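Local coordinates for segregation and condensation protein A (Thermococcus onnurineus, PDB 6IVH) that is the kleisin of an archaeal Smc-based condensin, here as its N-terminal domain, and probably links Smc heads during chromosome condensation and segregation, at residues S68-Y73 against V101-T106. Sequence-based numbering, arbitrary orientation.
Sequences SEALLY and VERYYT
The Y73 ring carries CB of L72 over the centre of one face, 4.1 Å above the plane, and its CD2 edge faces V101 CG1, which lies almost level with the ring. Both V101 methyls sit on the side of the ring plane away from L72 CB, CG2 farther from the plane than CG1, each 3.8 Å from Y73 CD2. CG1, anti to the backbone N (chi1 165°), also packs on the E69 carbonyl, 3.5 Å from E69 O. The CB of E69 rests against both methyls; no hydrogen bond joins the two segments. With an alanine at V101 both methyls go, which would probably open a gap between the CD2 edge of Y73, the E69 carbonyl and E69 CB. In this N-terminal kleisin domain, the contact packs the chain that re-enters after the unmodelled residues 75-96 against the C-terminal end of helix 54-72, just ahead of the short strand 104-105, which pairs antiparallel with 29-30. Further along, A70 CB sits 4.0 Å from R103 CA, with V32 of helix 31-47 touching both side chains. The R103 guanidinium meets L71 obliquely, NH1 lying 4.0 Å from L71 CD2, while NE of R103 is held by a salt bridge to D30.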
ATOM      1  N   SER A  68     -10.173  -3.031   4.728  1.00 47.19           N
ATOM      2  CA  SER A  68     -11.333  -3.288   5.573  1.00 47.24           C
ATOM      3  C   SER A  68     -12.617  -2.882   4.863  1.00 50.12           C
ATOM      4  O   SER A  68     -13.607  -3.623   4.872  1.00 55.23           O
ATOM      5  CB  SER A  68     -11.197  -2.546   6.903  1.00 43.09           C
ATOM      6  OG  SER A  68     -10.118  -3.048   7.671  1.00 44.58           O
ATOM      7  N   GLU A  69     -12.617  -1.701   4.240  1.00 46.77           N
ATOM      8  CA  GLU A  69     -13.794  -1.260   3.500  1.00 50.11           C
ATOM      9  C   GLU A  69     -14.034  -2.138   2.278  1.00 52.42           C
ATOM     10  O   GLU A  69     -15.185  -2.412   1.922  1.00 54.16           O
ATOM     11  CB  GLU A  69     -13.636   0.206   3.097  1.00 49.61           C
ATOM     12  CG  GLU A  69     -13.307   1.126   4.262  1.00 49.83           C
ATOM     13  CD  GLU A  69     -13.034   2.553   3.824  1.00 63.43           C
ATOM     14  OE1 GLU A  69     -13.707   3.472   4.338  1.00 65.37           O
ATOM     15  OE2 GLU A  69     -12.147   2.756   2.966  1.00 57.20           O
ATOM     16  N   ALA A  70     -12.962  -2.597   1.629  1.00 49.42           N
ATOM     17  CA  ALA A  70     -13.123  -3.503   0.495  1.00 52.98           C
ATOM     18  C   ALA A  70     -13.814  -4.792   0.915  1.00 59.73           C
ATOM     19  O   ALA A  70     -14.664  -5.316   0.185  1.00 65.77           O
ATOM     20  CB  ALA A  70     -11.766  -3.805  -0.136  1.00 43.08           C
ATOM     21  N   LEU A  71     -13.465  -5.320   2.091  1.00 53.74           N
ATOM     22  CA  LEU A  71     -14.118  -6.528   2.579  1.00 54.88           C
ATOM     23  C   LEU A  71     -15.560  -6.263   2.985  1.00 58.43           C
ATOM     24  O   LEU A  71     -16.417  -7.140   2.827  1.00 62.52           O
ATOM     25  CB  LEU A  71     -13.339  -7.107   3.757  1.00 51.02           C
ATOM     26  CG  LEU A  71     -12.066  -7.869   3.401  1.00 47.81           C
ATOM     27  CD1 LEU A  71     -11.190  -7.998   4.626  1.00 45.68           C
ATOM     28  CD2 LEU A  71     -12.407  -9.237   2.833  1.00 47.08           C
ATOM     29  N   LEU A  72     -15.847  -5.073   3.512  1.00 57.82           N
ATOM     30  CA  LEU A  72     -17.206  -4.737   3.913  1.00 57.07           C
ATOM     31  C   LEU A  72     -18.084  -4.332   2.736  1.00 63.09           C
ATOM     32  O   LEU A  72     -19.313  -4.376   2.855  1.00 63.43           O
ATOM     33  CB  LEU A  72     -17.185  -3.613   4.951  1.00 54.73           C
ATOM     34  CG  LEU A  72     -16.524  -3.929   6.295  1.00 48.36           C
ATOM     35  CD1 LEU A  72     -16.530  -2.706   7.194  1.00 39.63           C
ATOM     36  CD2 LEU A  72     -17.214  -5.101   6.975  1.00 44.01           C
ATOM     37  N   TYR A  73     -17.488  -3.943   1.608  1.00 66.86           N
ATOM     38  CA  TYR A  73     -18.229  -3.507   0.422  1.00 68.64           C
ATOM     39  C   TYR A  73     -17.675  -4.267  -0.781  1.00 68.61           C
ATOM     40  O   TYR A  73     -16.716  -3.820  -1.417  1.00 64.08           O
ATOM     41  CB  TYR A  73     -18.128  -1.993   0.240  1.00 62.03           C
ATOM     42  CG  TYR A  73     -18.343  -1.213   1.521  1.00 66.92           C
ATOM     43  CD1 TYR A  73     -19.547  -1.285   2.209  1.00 71.43           C
ATOM     44  CD2 TYR A  73     -17.343  -0.399   2.039  1.00 68.97           C
ATOM     45  CE1 TYR A  73     -19.746  -0.576   3.382  1.00 69.78           C
ATOM     46  CE2 TYR A  73     -17.532   0.313   3.211  1.00 72.92           C
ATOM     47  CZ  TYR A  73     -18.736   0.222   3.877  1.00 73.76           C
ATOM     48  OH  TYR A  73     -18.928   0.931   5.041  1.00 74.83           O
ATOM     49  N   VAL A 101     -15.882   2.759  -2.941  1.00 81.93           N
ATOM     50  CA  VAL A 101     -14.969   1.769  -2.380  1.00 72.98           C
ATOM     51  C   VAL A 101     -14.735   0.669  -3.408  1.00 69.95           C
ATOM     52  O   VAL A 101     -15.665  -0.055  -3.781  1.00 72.09           O
ATOM     53  CB  VAL A 101     -15.513   1.193  -1.065  1.00 73.93           C
ATOM     54  CG1 VAL A 101     -14.756  -0.068  -0.688  1.00 68.43           C
ATOM     55  CG2 VAL A 101     -15.399   2.224   0.045  1.00 75.69           C
ATOM     56  N   GLU A 102     -13.493   0.545  -3.869  1.00 75.49           N
ATOM     57  CA  GLU A 102     -13.100  -0.469  -4.835  1.00 72.69           C
ATOM     58  C   GLU A 102     -12.291  -1.555  -4.136  1.00 67.67           C
ATOM     59  O   GLU A 102     -11.570  -1.291  -3.168  1.00 65.39           O
ATOM     60  CB  GLU A 102     -12.273   0.149  -5.976  1.00 76.75           C
ATOM     61  CG  GLU A 102     -12.728   1.546  -6.418  1.00 84.21           C
ATOM     62  CD  GLU A 102     -13.582   1.532  -7.675  1.00 87.74           C
ATOM     63  OE1 GLU A 102     -13.535   2.522  -8.432  1.00 96.34           O
ATOM     64  OE2 GLU A 102     -14.318   0.548  -7.888  1.00 82.93           O
ATOM     65  N   ARG A 103     -12.410  -2.783  -4.639  1.00 65.05           N
ATOM     66  CA  ARG A 103     -11.573  -3.878  -4.170  1.00 60.93           C
ATOM     67  C   ARG A 103     -10.364  -4.129  -5.062  1.00 60.83           C
ATOM     68  O   ARG A 103      -9.292  -4.469  -4.552  1.00 64.29           O
ATOM     69  CB  ARG A 103     -12.393  -5.169  -4.049  1.00 53.47           C
ATOM     70  CG  ARG A 103     -11.547  -6.431  -3.952  1.00 56.94           C
ATOM     71  CD  ARG A 103     -11.934  -7.302  -2.776  1.00 60.18           C
ATOM     72  NE  ARG A 103     -10.902  -8.299  -2.513  1.00 52.76           N
ATOM     73  CZ  ARG A 103     -11.077  -9.372  -1.752  1.00 51.54           C
ATOM     74  NH1 ARG A 103     -12.250  -9.591  -1.178  1.00 54.24           N
ATOM     75  NH2 ARG A 103     -10.080 -10.227  -1.570  1.00 51.80           N
ATOM     76  N   TYR A 104     -10.500  -3.943  -6.372  1.00 57.39           N
ATOM     77  CA  TYR A 104      -9.416  -4.177  -7.316  1.00 55.43           C
ATOM     78  C   TYR A 104      -8.973  -2.856  -7.933  1.00 57.81           C
ATOM     79  O   TYR A 104      -9.806  -2.059  -8.374  1.00 62.69           O
ATOM     80  CB  TYR A 104      -9.845  -5.168  -8.400  1.00 53.92           C
ATOM     81  CG  TYR A 104     -10.157  -6.546  -7.857  1.00 54.28           C
ATOM     82  CD1 TYR A 104      -9.162  -7.510  -7.736  1.00 58.48           C
ATOM     83  CD2 TYR A 104     -11.442  -6.879  -7.453  1.00 57.67           C
ATOM     84  CE1 TYR A 104      -9.443  -8.769  -7.234  1.00 58.02           C
ATOM     85  CE2 TYR A 104     -11.734  -8.134  -6.950  1.00 64.55           C
ATOM     86  CZ  TYR A 104     -10.731  -9.074  -6.841  1.00 63.86           C
ATOM     87  OH  TYR A 104     -11.020 -10.323  -6.342  1.00 65.90           O
ATOM     88  N   TYR A 105      -7.658  -2.633  -7.958  1.00 58.19           N
ATOM     89  CA  TYR A 105      -7.066  -1.412  -8.485  1.00 59.05           C
ATOM     90  C   TYR A 105      -6.017  -1.750  -9.534  1.00 64.05           C
ATOM     91  O   TYR A 105      -5.480  -2.860  -9.577  1.00 62.10           O
ATOM     92  CB  TYR A 105      -6.397  -0.573  -7.383  1.00 53.18           C
ATOM     93  CG  TYR A 105      -7.340   0.130  -6.436  1.00 57.49           C
ATOM     94  CD1 TYR A 105      -7.518   1.506  -6.499  1.00 54.27           C
ATOM     95  CD2 TYR A 105      -8.039  -0.578  -5.469  1.00 60.36           C
ATOM     96  CE1 TYR A 105      -8.372   2.155  -5.630  1.00 54.77           C
ATOM     97  CE2 TYR A 105      -8.896   0.062  -4.597  1.00 61.20           C
ATOM     98  CZ  TYR A 105      -9.058   1.427  -4.681  1.00 56.74           C
ATOM     99  OH  TYR A 105      -9.913   2.063  -3.812  1.00 77.60           O
ATOM    100  N   THR A 106      -5.730  -0.770 -10.383  1.00 62.32           N
ATOM    101  CA  THR A 106      -4.506  -0.792 -11.164  1.00 63.77           C
ATOM    102  C   THR A 106      -3.408  -0.084 -10.375  1.00 62.74           C
ATOM    103  O   THR A 106      -3.664   0.596  -9.380  1.00 61.11           O
ATOM    104  CB  THR A 106      -4.709  -0.135 -12.531  1.00 62.82           C
ATOM    105  OG1 THR A 106      -5.100   1.232 -12.359  1.00 59.93           O
ATOM    106  CG2 THR A 106      -5.779  -0.873 -13.321  1.00 67.86           C
TER